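Local coordinates for protein multicopper oxidase (Uncultured bacterium, PDB 4E9X) that probably oxidises reducing substrates at a mononuclear copper and passes their electrons to a copper cluster that reduces dioxygen to water, as multicopper oxidases do, at residues A[73-76]-A[77-80]; A[278-281]-A[282-286]. One frame throughout, in Å; residues are numbered along the deposited sequence.

Contact 1. Residues A[73-76]-A[77-80]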
ATOM      1  N   ASP A  73     -28.267   1.700   2.499  1.00 10.87           N
ATOM      2  CA  ASP A  73     -26.823   1.537   2.318  1.00 11.33           C
ATOM      3  C   ASP A  73     -26.414   0.904   0.981  1.00 11.53           C
ATOM      4  O   ASP A  73     -25.230   1.000   0.573  1.00 11.35           O
ATOM      5  CB  ASP A  73     -26.299   0.703   3.496  1.00 10.92           C
ATOM      6  CG  ASP A  73     -24.782   0.782   3.642  1.00 10.99           C
ATOM      7  OD1 ASP A  73     -24.217   1.886   3.562  1.00 10.67           O
ATOM      8  OD2 ASP A  73     -24.182  -0.309   3.944  1.00 11.13           O
ATOM      9  N   GLY A  74     -27.349   0.293   0.287  1.00 10.99           N
ATOM     10  CA  GLY A  74     -27.062  -0.185  -1.046  1.00 11.44           C
ATOM     11  C   GLY A  74     -26.343  -1.501  -1.154  1.00 11.11           C
ATOM     12  O   GLY A  74     -25.654  -1.766  -2.163  1.00 12.29           O
ATOM     13  N   VAL A  75     -26.478  -2.407  -0.162  1.00 11.43           N
ATOM     14  CA  VAL A  75     -25.718  -3.670  -0.251  1.00 11.72           C
ATOM     15  C   VAL A  75     -26.697  -4.826  -0.497  1.00 10.82           C
ATOM     16  O   VAL A  75     -27.572  -5.105   0.337  1.00 11.39           O
ATOM     17  CB  VAL A  75     -24.967  -3.881   1.076  1.00 10.99           C
ATOM     18  CG1 VAL A  75     -24.242  -5.218   1.013  1.00 13.34           C
ATOM     19  CG2 VAL A  75     -23.976  -2.733   1.270  1.00 12.99           C
ATOM     20  N   PRO A  76     -26.577  -5.518  -1.623  1.00 11.25           N
ATOM     21  CA  PRO A  76     -27.552  -6.553  -1.967  1.00 11.46           C
ATOM     22  C   PRO A  76     -27.409  -7.681  -0.976  1.00 11.24           C
ATOM     23  O   PRO A  76     -26.327  -8.093  -0.561  1.00 14.40           O
ATOM     24  CB  PRO A  76     -27.169  -6.990  -3.401  1.00 13.29           C
ATOM     25  CG  PRO A  76     -25.706  -6.665  -3.451  1.00 14.05           C
ATOM     26  CD  PRO A  76     -25.486  -5.406  -2.606  1.00 13.11           C
ATOM     27  N   GLY A  77     -28.537  -8.246  -0.554  1.00 12.62           N
ATOM     28  CA  GLY A  77     -28.546  -9.376   0.388  1.00 12.33           C
ATOM     29  C   GLY A  77     -28.259  -8.980   1.830  1.00 11.55           C
ATOM     30  O   GLY A  77     -28.284  -9.826   2.726  1.00 11.69           O
ATOM     31  N   VAL A  78     -27.976  -7.667   2.019  1.00 11.47           N
ATOM     32  CA  VAL A  78     -27.703  -7.200   3.382  1.00 11.22           C
ATOM     33  C   VAL A  78     -28.667  -6.084   3.756  1.00 10.70           C
ATOM     34  O   VAL A  78     -29.313  -6.174   4.822  1.00 11.65           O
ATOM     35  CB  VAL A  78     -26.222  -6.754   3.553  1.00 11.43           C
ATOM     36  CG1 VAL A  78     -26.010  -6.261   4.970  1.00 11.73           C
ATOM     37  CG2 VAL A  78     -25.321  -7.954   3.175  1.00 14.01           C
ATOM     38  N   THR A  79     -28.784  -5.067   2.881  1.00 11.06           N
ATOM     39  CA  THR A  79     -29.709  -3.945   3.177  1.00 11.12           C
ATOM     40  C   THR A  79     -30.819  -3.809   2.145  1.00 11.28           C
ATOM     41  O   THR A  79     -31.768  -3.065   2.472  1.00 13.44           O
ATOM     42  CB  THR A  79     -28.956  -2.617   3.342  1.00 11.14           C
ATOM     43  OG1 THR A  79     -28.442  -2.166   2.093  1.00 11.94           O
ATOM     44  CG2 THR A  79     -27.767  -2.778   4.272  1.00 11.90           C
ATOM     45  N   GLN A  80     -30.705  -4.494   0.989  1.00 11.52           N
ATOM     46  CA  GLN A  80     -31.815  -4.486   0.024  1.00 12.05           C
ATOM     47  C   GLN A  80     -31.672  -5.669  -0.891  1.00 13.59           C
ATOM     48  O   GLN A  80     -30.598  -6.307  -0.964  1.00 13.25           O
ATOM     49  CB  GLN A  80     -31.819  -3.191  -0.802  1.00 13.12           C
ATOM     50  CG  GLN A  80     -30.607  -3.083  -1.759  1.00 13.29           C
ATOM     51  CD  GLN A  80     -30.725  -1.798  -2.562  1.00 12.49           C
ATOM     52  OE1 GLN A  80     -30.172  -0.757  -2.235  1.00 13.46           O
ATOM     53  NE2 GLN A  80     -31.491  -1.884  -3.651  1.00 13.95           N
TER
HETATM   54  O   HOH W   1     -30.055  -0.490   0.506  1.00 12.52           O
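G77 follows P76 at the third position of a type II beta turn from V75 to V78; with phi at 76°, a CB would strike P76 O, so glycine suits this bend. V78 N closes the turn, donating to V75 O at 3.1 Å from above the carbonyl plane, while the two valines lie side by side, V75 CG1 3.6 Å from V78 CB. T79 then pairs with V75 twice: T79 N reaches V75 O at 2.8 Å in the carbonyl plane, and T79 OG1 accepts V75 N at 3.0 Å, nearly straight at 170°. A chi1 of 70° sets that hydroxyl between T79's own N and carbonyl carbon, facing V75, and it donates a hydrogen bond to a water. A valine here would probably leave V75 N without its acceptor and the water with one donor fewer. Q80 N is a third, longer donor to V75 O (3.3 Å). The same water accepts from G74 N and donates to Q80 OE1; a CB on G74 would be jammed against D73 O, so glycine suits this place too. The loop joins strands 60-62 and 88-94: D73 O is hydrogen-bonded to H60, Q80 OE1 to Y91, and D73 OD2 to the copper ligand H206 of the second subunit.

Contact 2. Residues A[278-281]-A[282-286]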
ATOM      1  N   VAL A 278       3.661  30.114 -18.674  1.00 10.85           N
ATOM      2  CA  VAL A 278       4.902  29.526 -19.229  1.00 10.86           C
ATOM      3  C   VAL A 278       4.792  29.421 -20.731  1.00 10.95           C
ATOM      4  O   VAL A 278       3.848  28.797 -21.264  1.00 11.74           O
ATOM      5  CB  VAL A 278       5.144  28.132 -18.589  1.00 12.48           C
ATOM      6  CG1 VAL A 278       6.392  27.504 -19.240  1.00 14.88           C
ATOM      7  CG2 VAL A 278       5.291  28.256 -17.082  1.00 13.68           C
ATOM      8  N   PRO A 279       5.682  29.999 -21.521  1.00 12.32           N
ATOM      9  CA  PRO A 279       5.548  29.866 -22.982  1.00 13.00           C
ATOM     10  C   PRO A 279       5.639  28.431 -23.433  1.00 13.20           C
ATOM     11  O   PRO A 279       6.398  27.629 -22.887  1.00 14.26           O
ATOM     12  CB  PRO A 279       6.757  30.673 -23.509  1.00 15.29           C
ATOM     13  CG  PRO A 279       7.068  31.629 -22.412  1.00 14.43           C
ATOM     14  CD  PRO A 279       6.824  30.826 -21.149  1.00 13.18           C
ATOM     15  N   VAL A 280       4.835  28.063 -24.422  1.00 13.66           N
ATOM     16  CA  VAL A 280       4.756  26.676 -24.888  1.00 14.76           C
ATOM     17  C   VAL A 280       5.783  26.353 -25.948  1.00 14.87           C
ATOM     18  O   VAL A 280       5.882  26.964 -26.981  1.00 27.04           O
ATOM     19  CB  VAL A 280       3.320  26.433 -25.424  1.00 17.31           C
ATOM     20  CG1 VAL A 280       3.182  25.046 -26.014  1.00 19.79           C
ATOM     21  CG2 VAL A 280       2.273  26.713 -24.340  1.00 18.79           C
ATOM     22  N   ASP A 281       6.573  25.305 -25.774  1.00 15.03           N
ATOM     23  CA  ASP A 281       7.573  24.874 -26.725  1.00 15.40           C
ATOM     24  C   ASP A 281       6.963  24.054 -27.856  1.00 13.42           C
ATOM     25  O   ASP A 281       5.955  23.387 -27.575  1.00 15.84           O
ATOM     26  CB  ASP A 281       8.654  24.037 -26.028  1.00 15.43           C
ATOM     27  CG  ASP A 281       9.370  24.969 -25.021  1.00 17.08           C
ATOM     28  OD1 ASP A 281      10.285  25.696 -25.428  1.00 23.52           O
ATOM     29  OD2 ASP A 281       8.982  24.964 -23.825  1.00 15.96           O
ATOM     30  N   ASP A 282       7.498  24.090 -29.060  1.00 16.69           N
ATOM     31  CA  ASP A 282       6.934  23.354 -30.196  1.00 18.27           C
ATOM     32  C   ASP A 282       6.952  21.838 -29.929  1.00 16.95           C
ATOM     33  O   ASP A 282       6.121  21.179 -30.547  1.00 19.09           O
ATOM     34  CB  ASP A 282       7.711  23.554 -31.521  1.00 24.22           C
ATOM     35  CG  ASP A 282       7.428  24.918 -32.112  1.00 31.12           C
ATOM     36  OD1 ASP A 282       6.502  25.639 -31.698  1.00 35.59           O
ATOM     37  OD2 ASP A 282       8.167  25.299 -33.061  1.00 41.42           O
ATOM     38  N   TRP A 283       7.881  21.380 -29.061  1.00 16.11           N
ATOM     39  CA  TRP A 283       8.021  19.929 -28.826  1.00 15.60           C
ATOM     40  C   TRP A 283       7.164  19.453 -27.655  1.00 14.25           C
ATOM     41  O   TRP A 283       7.167  18.256 -27.338  1.00 16.40           O
ATOM     42  CB  TRP A 283       9.478  19.481 -28.596  1.00 16.52           C
ATOM     43  CG  TRP A 283      10.244  20.443 -27.759  1.00 15.43           C
ATOM     44  CD1 TRP A 283      11.113  21.419 -28.194  1.00 17.61           C
ATOM     45  CD2 TRP A 283      10.224  20.541 -26.332  1.00 15.43           C
ATOM     46  NE1 TRP A 283      11.613  22.098 -27.094  1.00 17.68           N
ATOM     47  CE2 TRP A 283      11.077  21.560 -25.950  1.00 16.02           C
ATOM     48  CE3 TRP A 283       9.530  19.788 -25.361  1.00 15.00           C
ATOM     49  CZ2 TRP A 283      11.291  21.915 -24.615  1.00 17.58           C
ATOM     50  CZ3 TRP A 283       9.744  20.155 -24.027  1.00 16.80           C
ATOM     51  CH2 TRP A 283      10.610  21.195 -23.663  1.00 16.62           C
ATOM     52  N   TYR A 284       6.440  20.396 -27.035  1.00 11.92           N
ATOM     53  CA  TYR A 284       5.613  19.985 -25.879  1.00 11.17           C
ATOM     54  C   TYR A 284       4.528  19.029 -26.313  1.00 11.73           C
ATOM     55  O   TYR A 284       3.756  19.295 -27.246  1.00 13.98           O
ATOM     56  CB  TYR A 284       5.003  21.233 -25.198  1.00 11.76           C
ATOM     57  CG  TYR A 284       4.050  20.908 -24.059  1.00 10.35           C
ATOM     58  CD1 TYR A 284       4.422  19.958 -23.087  1.00 10.50           C
ATOM     59  CD2 TYR A 284       2.800  21.511 -23.913  1.00  9.97           C
ATOM     60  CE1 TYR A 284       3.569  19.668 -22.058  1.00 10.87           C
ATOM     61  CE2 TYR A 284       1.944  21.211 -22.886  1.00  9.85           C
ATOM     62  CZ  TYR A 284       2.344  20.262 -21.947  1.00 10.29           C
ATOM     63  OH  TYR A 284       1.506  19.953 -20.901  1.00 10.58           O
ATOM     64  N   VAL A 285       4.421  17.911 -25.609  1.00 11.45           N
ATOM     65  CA  VAL A 285       3.482  16.862 -25.998  1.00 11.60           C
ATOM     66  C   VAL A 285       2.035  17.369 -26.100  1.00 12.12           C
ATOM     67  O   VAL A 285       1.273  16.918 -26.963  1.00 14.46           O
ATOM     68  CB  VAL A 285       3.583  15.646 -25.051  1.00 13.67           C
ATOM     69  CG1 VAL A 285       3.098  16.003 -23.634  1.00 14.28           C
ATOM     70  CG2 VAL A 285       2.759  14.450 -25.508  1.00 20.53           C
ATOM     71  N   TRP A 286       1.669  18.317 -25.278  1.00 12.20           N
ATOM     72  CA  TRP A 286       0.270  18.782 -25.243  1.00 11.17           C
ATOM     73  C   TRP A 286       0.125  20.167 -25.816  1.00 11.39           C
ATOM     74  O   TRP A 286      -0.846  20.895 -25.508  1.00 11.76           O
ATOM     75  CB  TRP A 286      -0.242  18.617 -23.816  1.00 11.38           C
ATOM     76  CG  TRP A 286      -0.950  17.313 -23.548  1.00  9.97           C
ATOM     77  CD1 TRP A 286      -1.307  16.345 -24.419  1.00 11.42           C
ATOM     78  CD2 TRP A 286      -1.391  16.876 -22.246  1.00 10.22           C
ATOM     79  NE1 TRP A 286      -1.962  15.280 -23.783  1.00 11.56           N
ATOM     80  CE2 TRP A 286      -2.012  15.601 -22.438  1.00 10.50           C
ATOM     81  CE3 TRP A 286      -1.289  17.428 -20.959  1.00  9.83           C
ATOM     82  CZ2 TRP A 286      -2.555  14.890 -21.351  1.00 10.77           C
ATOM     83  CZ3 TRP A 286      -1.841  16.716 -19.898  1.00  9.72           C
ATOM     84  CH2 TRP A 286      -2.461  15.474 -20.090  1.00  9.76           C
TER
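The indole of W283 carries D281 on one face: D281 CB stands 3.7 Å from the centroid of the five-membered ring, 22° off its normal, a CH-pi contact. The D281 carboxylate runs on past the CZ2 rim of the six-membered ring, stacked but displaced, its plane only 11° from that of the indole, with D281 CG 3.6 Å from W283 CZ2. W283 takes a chi1 of 40°, between its N and carbonyl carbon, which brings the indole alongside D281 so that both side chains point the same way. The second ring, Y284, has the backbone N of W286 3.5 Å above its plane, over the centre, and V280 CG1 coming in obliquely to Y284 CD2 at 4.1 Å.

A type I beta turn from D281 to Y284 produces this layout. Y284 N closes it onto D281 O at 3.1 Å, arriving well above the carbonyl plane, and D282 and W283 fill the two central positions. D282 is exposed, which suits a charged residue.

R248 of the same chain forms a salt bridge to D281 OD2 and a cation-pi contact with the Y284 ring, and Y284 OH is hydrogen-bonded to E274. W283 packs on Q80 of the third subunit. An anion laid on an aromatic face gains little by itself; here the salt bridge to R248 probably offsets the charge of D281, while D281 CB packs on the indole at the subunit boundary.

Overall arrangement
From the N terminus, the chain reaches contact 1 first, where 73-80 close a tight turn in the loop between strands 60-62 and 88-94 of the first cupredoxin domain. Much later, after strand 270-275 of the second domain, contact 2 closes its own turn before the chain returns to the first domain, where strand 306-308 pairs with 36-40 in the sheet that also holds 60-62. The two stand in series, neither nesting nor crossing, on opposite sides of the chain's centre with their own centres about 51 Å apart. In the trimer, contact 1 of one subunit meets the contact 2 region of another: 73-80 touch R248 of the second subunit, and 278-286 pack on G77 and Q80 of the third.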